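Local coordinates for coenzyme A transferase (Yersinia pestis, PDB 3QLI), which probably transfers coenzyme A between acyl groups and acetate, as other members of the acetyl-CoA hydrolase/transferase family do, and forms a covalent adduct with CoA, at residues A[86-91]-A[109-114]; A[142-147]-A[167-172]; A[285-290]-A[317-322]; A[417-422]-A[430-435]. All blocks are in the same frame, centred on the assembly; numbering follows the deposited sequence.

Interaction 1: residues A[86-91]-A[109-114]; sequences LRYELN and IRRGIE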
loop_
_atom_site.group_PDB
_atom_site.type_symbol
_atom_site.label_atom_id
_atom_site.label_comp_id
_atom_site.label_asym_id
_atom_site.label_seq_id
_atom_site.Cartn_x
_atom_site.Cartn_y
_atom_site.Cartn_z
ATOM N N LEU A 86 -4.139 -18.892 -25.394
ATOM C CA LEU A 86 -4.743 -17.564 -25.388
ATOM C C LEU A 86 -5.239 -17.076 -26.755
ATOM O O LEU A 86 -5.734 -15.957 -26.862
ATOM C CB LEU A 86 -3.783 -16.543 -24.771
ATOM C CG LEU A 86 -3.376 -16.804 -23.318
ATOM C CD1 LEU A 86 -2.504 -15.684 -22.778
ATOM C CD2 LEU A 86 -4.597 -17.006 -22.438
ATOM N N ARG A 87 -5.085 -17.888 -27.799
ATOM C CA ARG A 87 -5.525 -17.465 -29.130
ATOM C C ARG A 87 -6.991 -17.059 -29.078
ATOM O O ARG A 87 -7.813 -17.766 -28.505
ATOM C CB ARG A 87 -5.326 -18.577 -30.171
ATOM C CG ARG A 87 -3.881 -18.772 -30.606
ATOM C CD ARG A 87 -3.782 -19.451 -31.976
ATOM N NE ARG A 87 -4.660 -20.614 -32.118
ATOM C CZ ARG A 87 -4.346 -21.844 -31.714
ATOM N NH1 ARG A 87 -3.186 -22.069 -31.119
ATOM N NH2 ARG A 87 -5.195 -22.850 -31.895
ATOM N N TYR A 88 -7.306 -15.918 -29.683
ATOM C CA TYR A 88 -8.653 -15.346 -29.639
ATOM C C TYR A 88 -9.728 -16.378 -29.968
ATOM O O TYR A 88 -10.778 -16.427 -29.324
ATOM C CB TYR A 88 -8.740 -14.155 -30.603
ATOM C CG TYR A 88 -10.006 -13.336 -30.483
ATOM C CD1 TYR A 88 -10.081 -12.257 -29.602
ATOM C CD2 TYR A 88 -11.123 -13.629 -31.261
ATOM C CE1 TYR A 88 -11.229 -11.504 -29.487
ATOM C CE2 TYR A 88 -12.280 -12.874 -31.157
ATOM C CZ TYR A 88 -12.327 -11.815 -30.272
ATOM O OH TYR A 88 -13.477 -11.067 -30.166
ATOM N N GLU A 89 -9.448 -17.227 -30.950
ATOM C CA GLU A 89 -10.457 -18.169 -31.441
ATOM C C GLU A 89 -10.838 -19.207 -30.400
ATOM O O GLU A 89 -11.867 -19.870 -30.526
ATOM C CB GLU A 89 -9.965 -18.878 -32.701
ATOM C CG GLU A 89 -9.283 -17.950 -33.694
ATOM C CD GLU A 89 -7.791 -17.839 -33.439
ATOM O OE1 GLU A 89 -7.089 -18.875 -33.546
ATOM O OE2 GLU A 89 -7.321 -16.723 -33.133
ATOM N N LEU A 90 -10.013 -19.360 -29.369
ATOM C CA LEU A 90 -10.282 -20.337 -28.317
ATOM C C LEU A 90 -10.879 -19.693 -27.070
ATOM O O LEU A 90 -11.130 -20.368 -26.072
ATOM C CB LEU A 90 -9.000 -21.085 -27.942
ATOM C CG LEU A 90 -8.197 -21.740 -29.066
ATOM C CD1 LEU A 90 -6.924 -22.364 -28.519
ATOM C CD2 LEU A 90 -9.031 -22.778 -29.795
ATOM N N ASN A 91 -11.100 -18.385 -27.133
ATOM C CA ASN A 91 -11.635 -17.631 -26.005
ATOM C C ASN A 91 -12.950 -18.152 -25.426
ATOM O O ASN A 91 -13.265 -17.893 -24.267
ATOM C CB ASN A 91 -11.781 -16.153 -26.376
ATOM C CG ASN A 91 -11.824 -15.254 -25.160
ATOM O OD1 ASN A 91 -12.895 -14.958 -24.631
ATOM N ND2 ASN A 91 -10.655 -14.815 -24.707
ATOM N N ILE A 109 -8.056 -7.697 -25.813
ATOM C CA ILE A 109 -9.121 -6.830 -25.301
ATOM C C ILE A 109 -9.638 -5.926 -26.407
ATOM O O ILE A 109 -10.851 -5.758 -26.586
ATOM C CB ILE A 109 -8.642 -5.942 -24.143
ATOM C CG1 ILE A 109 -8.338 -6.792 -22.909
ATOM C CG2 ILE A 109 -9.706 -4.884 -23.808
ATOM C CD1 ILE A 109 -7.670 -6.014 -21.776
ATOM N N ARG A 110 -8.702 -5.348 -27.151
ATOM C CA ARG A 110 -9.046 -4.420 -28.219
ATOM C C ARG A 110 -9.791 -5.136 -29.339
ATOM O O ARG A 110 -10.788 -4.626 -29.856
ATOM C CB ARG A 110 -7.795 -3.702 -28.730
ATOM C CG ARG A 110 -7.312 -2.616 -27.760
ATOM C CD ARG A 110 -5.850 -2.239 -27.966
ATOM N NE ARG A 110 -5.442 -1.233 -26.991
ATOM C CZ ARG A 110 -4.185 -0.982 -26.647
ATOM N NH1 ARG A 110 -3.193 -1.668 -27.203
ATOM N NH2 ARG A 110 -3.920 -0.042 -25.748
ATOM N N ARG A 111 -9.331 -6.332 -29.687
ATOM C CA ARG A 111 -9.982 -7.111 -30.725
ATOM C C ARG A 111 -11.408 -7.446 -30.298
ATOM O O ARG A 111 -12.334 -7.403 -31.106
ATOM C CB ARG A 111 -9.201 -8.394 -31.003
ATOM C CG ARG A 111 -9.792 -9.253 -32.104
ATOM C CD ARG A 111 -8.889 -10.430 -32.425
ATOM N NE ARG A 111 -9.492 -11.332 -33.401
ATOM C CZ ARG A 111 -8.853 -12.345 -33.974
ATOM N NH1 ARG A 111 -7.586 -12.588 -33.674
ATOM N NH2 ARG A 111 -9.481 -13.115 -34.852
ATOM N N GLY A 112 -11.578 -7.776 -29.021
ATOM C CA GLY A 112 -12.885 -8.116 -28.494
ATOM C C GLY A 112 -13.873 -6.969 -28.568
ATOM O O GLY A 112 -15.037 -7.168 -28.915
ATOM N N ILE A 113 -13.414 -5.764 -28.247
ATOM C CA ILE A 113 -14.279 -4.592 -28.303
ATOM C C ILE A 113 -14.721 -4.365 -29.743
ATOM O O ILE A 113 -15.874 -4.032 -30.009
ATOM C CB ILE A 113 -13.577 -3.332 -27.771
ATOM C CG1 ILE A 113 -13.338 -3.453 -26.267
ATOM C CG2 ILE A 113 -14.407 -2.096 -28.077
ATOM C CD1 ILE A 113 -14.606 -3.417 -25.446
ATOM N N GLU A 114 -13.788 -4.557 -30.668
ATOM C CA GLU A 114 -14.060 -4.399 -32.089
ATOM C C GLU A 114 -15.096 -5.423 -32.537
ATOM O O GLU A 114 -15.970 -5.125 -33.349
ATOM C CB GLU A 114 -12.774 -4.559 -32.899
ATOM C CG GLU A 114 -11.947 -3.289 -33.001
ATOM C CD GLU A 114 -12.700 -2.159 -33.675
ATOM O OE1 GLU A 114 -12.825 -2.184 -34.917
ATOM O OE2 GLU A 114 -13.169 -1.248 -32.961
#

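Interaction 2: residues A[142-147]-A[167-172]; sequences DTFMHT and SRIARS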
loop_
_atom_site.group_PDB
_atom_site.type_symbol
_atom_site.label_atom_id
_atom_site.label_comp_id
_atom_site.label_asym_id
_atom_site.label_seq_id
_atom_site.Cartn_x
_atom_site.Cartn_y
_atom_site.Cartn_z
ATOM N N ASP A 142 -6.817 -26.359 -9.726
ATOM C CA ASP A 142 -6.958 -27.798 -9.929
ATOM C C ASP A 142 -5.742 -28.405 -10.638
ATOM O O ASP A 142 -5.297 -29.503 -10.302
ATOM C CB ASP A 142 -8.260 -28.080 -10.684
ATOM C CG ASP A 142 -9.467 -27.521 -9.950
ATOM O OD1 ASP A 142 -9.835 -28.116 -8.922
ATOM O OD2 ASP A 142 -10.030 -26.485 -10.378
ATOM N N THR A 143 -5.205 -27.680 -11.610
ATOM C CA THR A 143 -4.036 -28.145 -12.362
ATOM C C THR A 143 -3.026 -27.024 -12.490
ATOM O O THR A 143 -3.387 -25.889 -12.831
ATOM C CB THR A 143 -4.406 -28.603 -13.796
ATOM O OG1 THR A 143 -5.401 -29.632 -13.736
ATOM C CG2 THR A 143 -3.164 -29.158 -14.507
ATOM N N PHE A 144 -1.766 -27.341 -12.196
ATOM C CA PHE A 144 -0.670 -26.405 -12.397
ATOM C C PHE A 144 0.359 -27.014 -13.357
ATOM O O PHE A 144 0.701 -28.193 -13.227
ATOM C CB PHE A 144 -0.010 -26.050 -11.059
ATOM C CG PHE A 144 0.954 -24.903 -11.160
ATOM C CD1 PHE A 144 0.493 -23.623 -11.445
ATOM C CD2 PHE A 144 2.319 -25.102 -10.986
ATOM C CE1 PHE A 144 1.368 -22.559 -11.551
ATOM C CE2 PHE A 144 3.213 -24.029 -11.106
ATOM C CZ PHE A 144 2.742 -22.766 -11.383
ATOM N N MET A 145 0.819 -26.221 -14.330
ATOM C CA MET A 145 1.806 -26.682 -15.314
ATOM C C MET A 145 2.990 -25.714 -15.345
ATOM O O MET A 145 2.800 -24.497 -15.357
ATOM C CB MET A 145 1.159 -26.799 -16.715
ATOM C CG MET A 145 -0.222 -27.482 -16.671
ATOM S SD MET A 145 -0.770 -28.198 -18.250
ATOM C CE MET A 145 -0.872 -26.699 -19.217
ATOM N N HIS A 146 4.207 -26.251 -15.370
ATOM C CA HIS A 146 5.421 -25.424 -15.281
ATOM C C HIS A 146 6.566 -26.195 -15.962
ATOM O O HIS A 146 6.679 -27.419 -15.799
ATOM C CB HIS A 146 5.735 -25.177 -13.794
ATOM C CG HIS A 146 6.639 -24.006 -13.509
ATOM N ND1 HIS A 146 7.999 -24.020 -13.759
ATOM C CD2 HIS A 146 6.386 -22.822 -12.901
ATOM C CE1 HIS A 146 8.532 -22.875 -13.356
ATOM N NE2 HIS A 146 7.575 -22.128 -12.834
ATOM N N THR A 147 7.391 -25.492 -16.732
ATOM C CA THR A 147 8.634 -26.063 -17.286
ATOM C C THR A 147 9.683 -26.208 -16.172
ATOM O O THR A 147 9.828 -25.313 -15.329
ATOM C CB THR A 147 9.184 -25.149 -18.402
ATOM O OG1 THR A 147 8.187 -25.003 -19.430
ATOM C CG2 THR A 147 10.504 -25.683 -19.000
ATOM N N SER A 167 6.186 -21.904 -6.774
ATOM C CA SER A 167 6.651 -22.858 -5.761
ATOM C C SER A 167 5.555 -23.269 -4.771
ATOM O O SER A 167 5.573 -24.381 -4.235
ATOM C CB SER A 167 7.885 -22.319 -5.017
ATOM O OG SER A 167 7.577 -21.120 -4.326
ATOM N N ARG A 168 4.605 -22.375 -4.522
ATOM C CA ARG A 168 3.441 -22.724 -3.702
ATOM C C ARG A 168 2.397 -23.536 -4.482
ATOM O O ARG A 168 1.894 -24.563 -4.004
ATOM C CB ARG A 168 2.775 -21.452 -3.157
ATOM C CG ARG A 168 1.395 -21.671 -2.518
ATOM C CD ARG A 168 1.490 -22.479 -1.237
ATOM N NE ARG A 168 0.178 -22.705 -0.615
ATOM C CZ ARG A 168 -0.444 -21.838 0.179
ATOM N NH1 ARG A 168 0.105 -20.658 0.451
ATOM N NH2 ARG A 168 -1.633 -22.146 0.689
ATOM N N ILE A 169 2.059 -23.071 -5.678
ATOM C CA ILE A 169 0.940 -23.668 -6.400
ATOM C C ILE A 169 1.313 -25.047 -6.942
ATOM O O ILE A 169 0.438 -25.894 -7.107
ATOM C CB ILE A 169 0.419 -22.768 -7.531
ATOM C CG1 ILE A 169 0.027 -21.399 -6.965
ATOM C CG2 ILE A 169 -0.782 -23.434 -8.234
ATOM C CD1 ILE A 169 -0.899 -21.494 -5.740
ATOM N N ALA A 170 2.602 -25.272 -7.206
ATOM C CA ALA A 170 3.074 -26.602 -7.626
ATOM C C ALA A 170 2.725 -27.639 -6.571
ATOM O O ALA A 170 2.458 -28.807 -6.882
ATOM C CB ALA A 170 4.584 -26.593 -7.890
ATOM N N ARG A 171 2.720 -27.196 -5.320
ATOM C CA ARG A 171 2.420 -28.056 -4.185
ATOM C C ARG A 171 0.940 -28.017 -3.809
ATOM O O ARG A 171 0.364 -29.043 -3.450
ATOM C CB ARG A 171 3.298 -27.680 -2.982
ATOM C CG ARG A 171 4.791 -27.886 -3.274
ATOM C CD ARG A 171 5.694 -27.189 -2.297
ATOM N NE ARG A 171 7.060 -27.708 -2.387
ATOM C CZ ARG A 171 7.980 -27.297 -3.260
ATOM N NH1 ARG A 171 7.702 -26.341 -4.156
ATOM N NH2 ARG A 171 9.192 -27.849 -3.233
ATOM N N SER A 172 0.308 -26.854 -3.918
ATOM C CA SER A 172 -1.104 -26.755 -3.540
ATOM C C SER A 172 -2.085 -27.206 -4.633
ATOM O O SER A 172 -3.181 -27.632 -4.318
ATOM C CB SER A 172 -1.460 -25.349 -3.052
ATOM O OG SER A 172 -0.798 -25.080 -1.819
#

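Interaction 3: residues A[285-290]-A[317-322]; sequences TLDRGR and VDYVND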
loop_
_atom_site.group_PDB
_atom_site.type_symbol
_atom_site.label_atom_id
_atom_site.label_comp_id
_atom_site.label_asym_id
_atom_site.label_seq_id
_atom_site.Cartn_x
_atom_site.Cartn_y
_atom_site.Cartn_z
ATOM N N THR A 285 21.456 -7.902 5.316
ATOM C CA THR A 285 21.062 -8.477 6.592
ATOM C C THR A 285 20.418 -9.853 6.380
ATOM O O THR A 285 20.691 -10.801 7.115
ATOM C CB THR A 285 20.094 -7.535 7.326
ATOM O OG1 THR A 285 20.794 -6.339 7.673
ATOM C CG2 THR A 285 19.510 -8.195 8.588
ATOM N N LEU A 286 19.562 -9.964 5.371
ATOM C CA LEU A 286 18.945 -11.248 5.065
ATOM C C LEU A 286 19.629 -11.862 3.858
ATOM O O LEU A 286 20.120 -11.140 2.986
ATOM C CB LEU A 286 17.452 -11.068 4.759
ATOM C CG LEU A 286 16.614 -10.427 5.861
ATOM C CD1 LEU A 286 15.118 -10.333 5.452
ATOM C CD2 LEU A 286 16.778 -11.215 7.159
ATOM N N ASP A 287 19.641 -13.191 3.788
ATOM C CA ASP A 287 20.203 -13.880 2.631
ATOM C C ASP A 287 21.619 -13.408 2.335
ATOM O O ASP A 287 22.008 -13.217 1.180
ATOM C CB ASP A 287 19.314 -13.653 1.415
ATOM C CG ASP A 287 17.858 -13.974 1.702
ATOM O OD1 ASP A 287 17.522 -15.169 1.835
ATOM O OD2 ASP A 287 17.057 -13.031 1.809
ATOM N N ARG A 288 22.398 -13.195 3.385
ATOM C CA ARG A 288 23.735 -12.673 3.164
ATOM C C ARG A 288 24.515 -13.617 2.262
ATOM O O ARG A 288 24.465 -14.846 2.414
ATOM C CB ARG A 288 24.463 -12.434 4.493
ATOM C CG ARG A 288 25.849 -11.802 4.317
ATOM C CD ARG A 288 26.465 -11.424 5.665
ATOM N NE ARG A 288 27.892 -11.135 5.534
ATOM C CZ ARG A 288 28.565 -10.293 6.317
ATOM N NH1 ARG A 288 27.934 -9.643 7.292
ATOM N NH2 ARG A 288 29.865 -10.092 6.122
ATOM N N GLY A 289 25.216 -13.047 1.293
ATOM C CA GLY A 289 26.027 -13.844 0.391
ATOM C C GLY A 289 25.303 -14.345 -0.853
ATOM O O GLY A 289 25.924 -14.935 -1.732
ATOM N N ARG A 290 23.996 -14.126 -0.946
ATOM C CA ARG A 290 23.258 -14.658 -2.097
ATOM C C ARG A 290 22.323 -13.625 -2.719
ATOM O O ARG A 290 21.723 -12.818 -2.013
ATOM C CB ARG A 290 22.523 -15.961 -1.746
ATOM C CG ARG A 290 21.396 -15.800 -0.761
ATOM C CD ARG A 290 20.963 -17.130 -0.147
ATOM N NE ARG A 290 19.949 -16.913 0.891
ATOM C CZ ARG A 290 19.543 -17.838 1.753
ATOM N NH1 ARG A 290 20.053 -19.068 1.714
ATOM N NH2 ARG A 290 18.629 -17.529 2.658
ATOM N N VAL A 317 7.342 -15.167 -3.937
ATOM C CA VAL A 317 7.028 -13.744 -4.053
ATOM C C VAL A 317 6.486 -13.154 -2.751
ATOM O O VAL A 317 6.676 -11.972 -2.480
ATOM C CB VAL A 317 6.072 -13.464 -5.239
ATOM C CG1 VAL A 317 4.717 -14.178 -5.021
ATOM C CG2 VAL A 317 5.911 -11.959 -5.457
ATOM N N ASP A 318 5.853 -13.978 -1.919
ATOM C CA ASP A 318 5.324 -13.457 -0.660
ATOM C C ASP A 318 6.443 -13.168 0.347
ATOM O O ASP A 318 6.214 -12.514 1.362
ATOM C CB ASP A 318 4.248 -14.380 -0.062
ATOM C CG ASP A 318 4.726 -15.822 0.116
ATOM O OD1 ASP A 318 5.388 -16.389 -0.783
ATOM O OD2 ASP A 318 4.418 -16.401 1.173
ATOM N N TYR A 319 7.652 -13.642 0.055
ATOM C CA TYR A 319 8.845 -13.224 0.813
ATOM C C TYR A 319 9.508 -12.036 0.132
ATOM O O TYR A 319 9.724 -10.973 0.732
ATOM C CB TYR A 319 9.846 -14.381 0.906
ATOM C CG TYR A 319 11.198 -14.045 1.534
ATOM C CD1 TYR A 319 11.389 -14.136 2.908
ATOM C CD2 TYR A 319 12.285 -13.660 0.751
ATOM C CE1 TYR A 319 12.609 -13.843 3.486
ATOM C CE2 TYR A 319 13.511 -13.363 1.325
ATOM C CZ TYR A 319 13.665 -13.460 2.697
ATOM O OH TYR A 319 14.888 -13.177 3.283
ATOM N N VAL A 320 9.842 -12.222 -1.137
ATOM C CA VAL A 320 10.654 -11.244 -1.842
ATOM C C VAL A 320 9.987 -9.878 -1.890
ATOM O O VAL A 320 10.656 -8.848 -1.707
ATOM C CB VAL A 320 10.950 -11.707 -3.279
ATOM C CG1 VAL A 320 11.603 -10.581 -4.077
ATOM C CG2 VAL A 320 11.825 -12.973 -3.260
ATOM N N ASN A 321 8.681 -9.867 -2.148
ATOM C CA ASN A 321 7.945 -8.615 -2.305
ATOM C C ASN A 321 7.238 -8.158 -1.024
ATOM O O ASN A 321 6.398 -7.270 -1.077
ATOM C CB ASN A 321 6.911 -8.714 -3.448
ATOM C CG ASN A 321 7.544 -8.576 -4.818
ATOM O OD1 ASN A 321 8.522 -9.253 -5.124
ATOM N ND2 ASN A 321 7.014 -7.657 -5.641
ATOM N N ASP A 322 7.567 -8.754 0.119
ATOM C CA ASP A 322 7.035 -8.270 1.395
ATOM C C ASP A 322 7.824 -7.019 1.792
ATOM O O ASP A 322 9.033 -7.089 2.010
ATOM C CB ASP A 322 7.189 -9.348 2.474
ATOM C CG ASP A 322 6.605 -8.928 3.822
ATOM O OD1 ASP A 322 6.390 -7.711 4.048
ATOM O OD2 ASP A 322 6.371 -9.827 4.656
#

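Interaction 4: residues A[417-422]-A[430-435]; sequences GAVNLK and ALRIIE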
loop_
_atom_site.group_PDB
_atom_site.type_symbol
_atom_site.label_atom_id
_atom_site.label_comp_id
_atom_site.label_asym_id
_atom_site.label_seq_id
_atom_site.Cartn_x
_atom_site.Cartn_y
_atom_site.Cartn_z
ATOM N N GLY A 417 16.898 15.576 -14.024
ATOM C CA GLY A 417 17.342 15.552 -12.639
ATOM C C GLY A 417 16.463 14.680 -11.768
ATOM O O GLY A 417 15.757 13.831 -12.284
ATOM N N ALA A 418 16.496 14.918 -10.460
ATOM C CA ALA A 418 15.810 14.067 -9.494
ATOM C C ALA A 418 15.120 14.915 -8.430
ATOM O O ALA A 418 15.596 15.994 -8.078
ATOM C CB ALA A 418 16.806 13.126 -8.833
ATOM N N VAL A 419 14.007 14.422 -7.904
ATOM C CA VAL A 419 13.331 15.123 -6.814
ATOM C C VAL A 419 12.877 14.106 -5.780
ATOM O O VAL A 419 12.292 13.093 -6.135
ATOM C CB VAL A 419 12.098 15.903 -7.322
ATOM C CG1 VAL A 419 11.329 16.541 -6.145
ATOM C CG2 VAL A 419 12.519 16.969 -8.330
ATOM N N ASN A 420 13.149 14.395 -4.513
ATOM C CA ASN A 420 12.620 13.626 -3.391
ATOM C C ASN A 420 11.337 14.307 -2.912
ATOM O O ASN A 420 11.375 15.436 -2.415
ATOM C CB ASN A 420 13.669 13.581 -2.274
ATOM C CG ASN A 420 13.174 12.896 -1.006
ATOM O OD1 ASN A 420 12.028 12.447 -0.911
ATOM N ND2 ASN A 420 14.050 12.825 -0.016
ATOM N N LEU A 421 10.203 13.639 -3.099
ATOM C CA LEU A 421 8.895 14.239 -2.820
ATOM C C LEU A 421 8.445 14.177 -1.347
ATOM O O LEU A 421 7.497 14.863 -0.959
ATOM C CB LEU A 421 7.830 13.589 -3.712
ATOM C CG LEU A 421 8.040 13.664 -5.227
ATOM C CD1 LEU A 421 6.982 12.858 -5.941
ATOM C CD2 LEU A 421 7.982 15.117 -5.674
ATOM N N LYS A 422 9.099 13.353 -0.536
ATOM C CA LYS A 422 8.636 13.125 0.839
ATOM C C LYS A 422 8.668 14.378 1.715
ATOM O O LYS A 422 9.695 15.049 1.825
ATOM C CB LYS A 422 9.424 11.998 1.507
ATOM C CG LYS A 422 9.175 10.607 0.903
ATOM C CD LYS A 422 7.806 10.071 1.320
ATOM C CE LYS A 422 7.633 8.639 0.886
ATOM N NZ LYS A 422 6.252 8.168 1.236
ATOM N N ALA A 430 4.515 20.310 -6.864
ATOM C CA ALA A 430 4.206 20.751 -8.223
ATOM C C ALA A 430 5.352 21.578 -8.798
ATOM O O ALA A 430 5.780 21.355 -9.927
ATOM C CB ALA A 430 2.890 21.550 -8.265
ATOM N N LEU A 431 5.868 22.510 -8.012
ATOM C CA LEU A 431 6.940 23.384 -8.500
ATOM C C LEU A 431 8.208 22.596 -8.834
ATOM O O LEU A 431 8.852 22.843 -9.853
ATOM C CB LEU A 431 7.254 24.483 -7.482
ATOM C CG LEU A 431 6.164 25.539 -7.238
ATOM C CD1 LEU A 431 6.533 26.421 -6.054
ATOM C CD2 LEU A 431 5.917 26.400 -8.484
ATOM N N ARG A 432 8.570 21.642 -7.984
ATOM C CA ARG A 432 9.794 20.877 -8.218
ATOM C C ARG A 432 9.636 19.865 -9.341
ATOM O O ARG A 432 10.570 19.624 -10.108
ATOM C CB ARG A 432 10.294 20.218 -6.923
ATOM C CG ARG A 432 10.709 21.240 -5.902
ATOM C CD ARG A 432 11.218 20.657 -4.617
ATOM N NE ARG A 432 11.639 21.739 -3.735
ATOM C CZ ARG A 432 12.227 21.578 -2.554
ATOM N NH1 ARG A 432 12.488 20.355 -2.082
ATOM N NH2 ARG A 432 12.565 22.651 -1.851
ATOM N N ILE A 433 8.440 19.294 -9.458
ATOM C CA ILE A 433 8.165 18.346 -10.517
ATOM C C ILE A 433 8.176 18.992 -11.902
ATOM O O ILE A 433 8.666 18.411 -12.859
ATOM C CB ILE A 433 6.814 17.639 -10.288
ATOM C CG1 ILE A 433 6.917 16.706 -9.072
ATOM C CG2 ILE A 433 6.404 16.879 -11.531
ATOM C CD1 ILE A 433 5.565 16.162 -8.587
ATOM N N ILE A 434 7.627 20.195 -12.008
ATOM C CA ILE A 434 7.656 20.915 -13.276
ATOM C C ILE A 434 9.085 21.080 -13.792
ATOM O O ILE A 434 9.331 21.045 -14.998
ATOM C CB ILE A 434 6.952 22.289 -13.141
ATOM C CG1 ILE A 434 5.432 22.080 -13.080
ATOM C CG2 ILE A 434 7.292 23.187 -14.313
ATOM C CD1 ILE A 434 4.647 23.311 -12.599
ATOM N N GLU A 435 10.036 21.250 -12.882
ATOM C CA GLU A 435 11.422 21.435 -13.305
ATOM C C GLU A 435 12.056 20.156 -13.862
ATOM O O GLU A 435 13.147 20.207 -14.444
ATOM C CB GLU A 435 12.279 22.072 -12.200
ATOM C CG GLU A 435 11.827 23.486 -11.816
ATOM C CD GLU A 435 11.588 24.378 -13.045
ATOM O OE1 GLU A 435 12.570 24.667 -13.750
ATOM O OE2 GLU A 435 10.426 24.777 -13.317
HETATM O O HOH W 1 13.204 17.628 -2.768
#

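Interaction 1: residues A[86-91]-A[109-114]
The guanidinium of Arg111 lies flat on one face of the Tyr88 ring, the two planes only 3° apart and their centres 4.3 Å from each other. This is a parallel cation-pi stack, displaced so that Arg111 NE stands 3.5 Å from Tyr88 CD2, towards the rim of the ring. Further back along the arginine, the CD methylene sits over the same face, 3.7 Å from the centroid of the Tyr88 ring, and adds a CH-pi contact. With CG anti to the backbone N (chi1 -178°) and the chain extended from there to NE, Arg111 leaves helix 103-114 straight enough to lay methylenes and charged group along one ring. At the far end of the tyrosine, OH approaches CA of Gly112 at 3.4 Å, the glycine leaving its CA bare to the hydroxyl. The same hydroxyl hydrogen-bonds Asp115, just past the segment. Glu89 OE2 lies 4.2 Å from Arg111 NH1, well out of the guanidinium plane, so only the charges interact, while its other oxygen, OE1, forms a salt bridge with Arg87 NE whose hydrogen bond is weak. The contact thus joins the loop before strand 94-98 to the end of helix 103-114 without any direct hydrogen bond: the ring's pi electrons meet the cation, and the nearby carboxylate would be expected to stabilise its charge further.

Interaction 2: residues A[142-147]-A[167-172]
Phe144 and Ile169 cross at about a right angle, the flat ring of the strand residue turned so that one face receives the branched carbon of the helix residue. Ile169 CB lies 4.1 Å from the centroid of the Phe144 ring and 16° off its normal, a CH-pi contact over the face. Its CG2 methyl comes closer still, to 3.5 Å from Phe144 CD1. The CG1 branch leads away, and Ile169 also packs on Leu135 and Ala136 of helix 131-139. On the phenylalanine, chi1 of -169° swings the ring towards the helix. Ala170 approaches obliquely near CD2, on the same side of the ring plane as Ile169, its CA 3.8 Å from Phe144 CD2, and a residue this small lets helix and strand draw together to 6.1 Å between the CA atoms of Phe144 and Ala170. The arrangement belongs to the Rossmann-like alpha/beta architecture: strand 143-148 is an inner strand of a parallel sheet, and helix 166-172 packs on it before the chain enters the neighbouring strand 175-180. All three touching residues are buried, and no hydrogen bond crosses between the segments, so dispersion and the hydrophobic effect hold helix to sheet here.

Interaction 3: residues A[285-290]-A[317-322]
Tyr319 reaches out from the short helix 317-320, its trans chi1 of 174° carrying the ring away from the helix axis, and its hydroxyl donates a hydrogen bond of 2.6 Å from OH to Asp287 OD2. The carboxylate comes from the opposite direction, its plane 85° from that of the ring, with OD2 at the ring edge. The hydroxyl uses the syn side of OD2, 23° out of the carboxylate plane. Asp287 opens a type II turn that ends at Arg290. Its CG lies beside the backbone N; OD2 meets the tyrosine, while OD1 takes Arg290 NH2 at 2.7 Å on the anti side and a salt bridge from Arg315. Leu286 covers the hydroxyl with CD1, 3.6 Å from Tyr319 OH. The bond ties the loop before strand 291-293 to helix 317-320, after which Asn321 hydrogen-bonds Glu264, the residue seen bound covalently to CoA. Tyrosine suits the place, spanning the gap with an apolar ring that ends in a donor. Two arginines around buried Asp287 would be expected to favour the carboxylate form, which can only accept from the tyrosine.

Interaction 4: residues A[417-422]-A[430-435]
Arg432 meets Val419 through the first carbon of its side chain: CB lies 3.9 Å from Val419 CG1, while the other valine methyl, CG2, rests 3.7 Å from the carbonyl O of Arg432. From CB the chain turns so that CG is anti to the carbonyl carbon (chi1 -65°), then runs extended through CD to NE; the side chain also touches Leu424. At the tip, NH1 donates to a water 2.9 Å away, and that water in turn donates to Asn420 O, also at 2.9 Å, bridging helix and strand end. The surroundings are the edge of the mixed sheet: strand 417-420 forms a hairpin with the antiparallel strand 411-414, and helix 426-434 folds back across it. A long arginine fits this exposed margin, its CB against a valine and its guanidinium on a bridging water. Deeper in, Leu421 and Ile433 cross at about a right angle, Leu421 CD2 standing 3.9 Å from Ile433 CG1. At the strand's end, Asn420 OD1 accepts from Lys422 N at 3.1 Å, forming an Asx turn.

The four contacts follow one another along the chain, each closing before the next opens. Interactions 1 and 2 belong to the N-terminal domain and its parallel sheet of six strands: interaction 1 lies beside outermost strand 94-98, interaction 2 on inner strand 143-148, their centres 26 Å apart. Interaction 4 sits at outermost strand 417-420 of the mixed sheet, about 44 Å from interaction 2 between centres. Interaction 3 comes between them, its nearest atoms about 6 Å from those of interaction 2, and both 167-172 and 317-322 pack on helix 131-139. The side chain of Tyr319 is about 11 Å from that of Glu264, which binds CoA covalently, consistent with interaction 3 lying near that site without forming part of it.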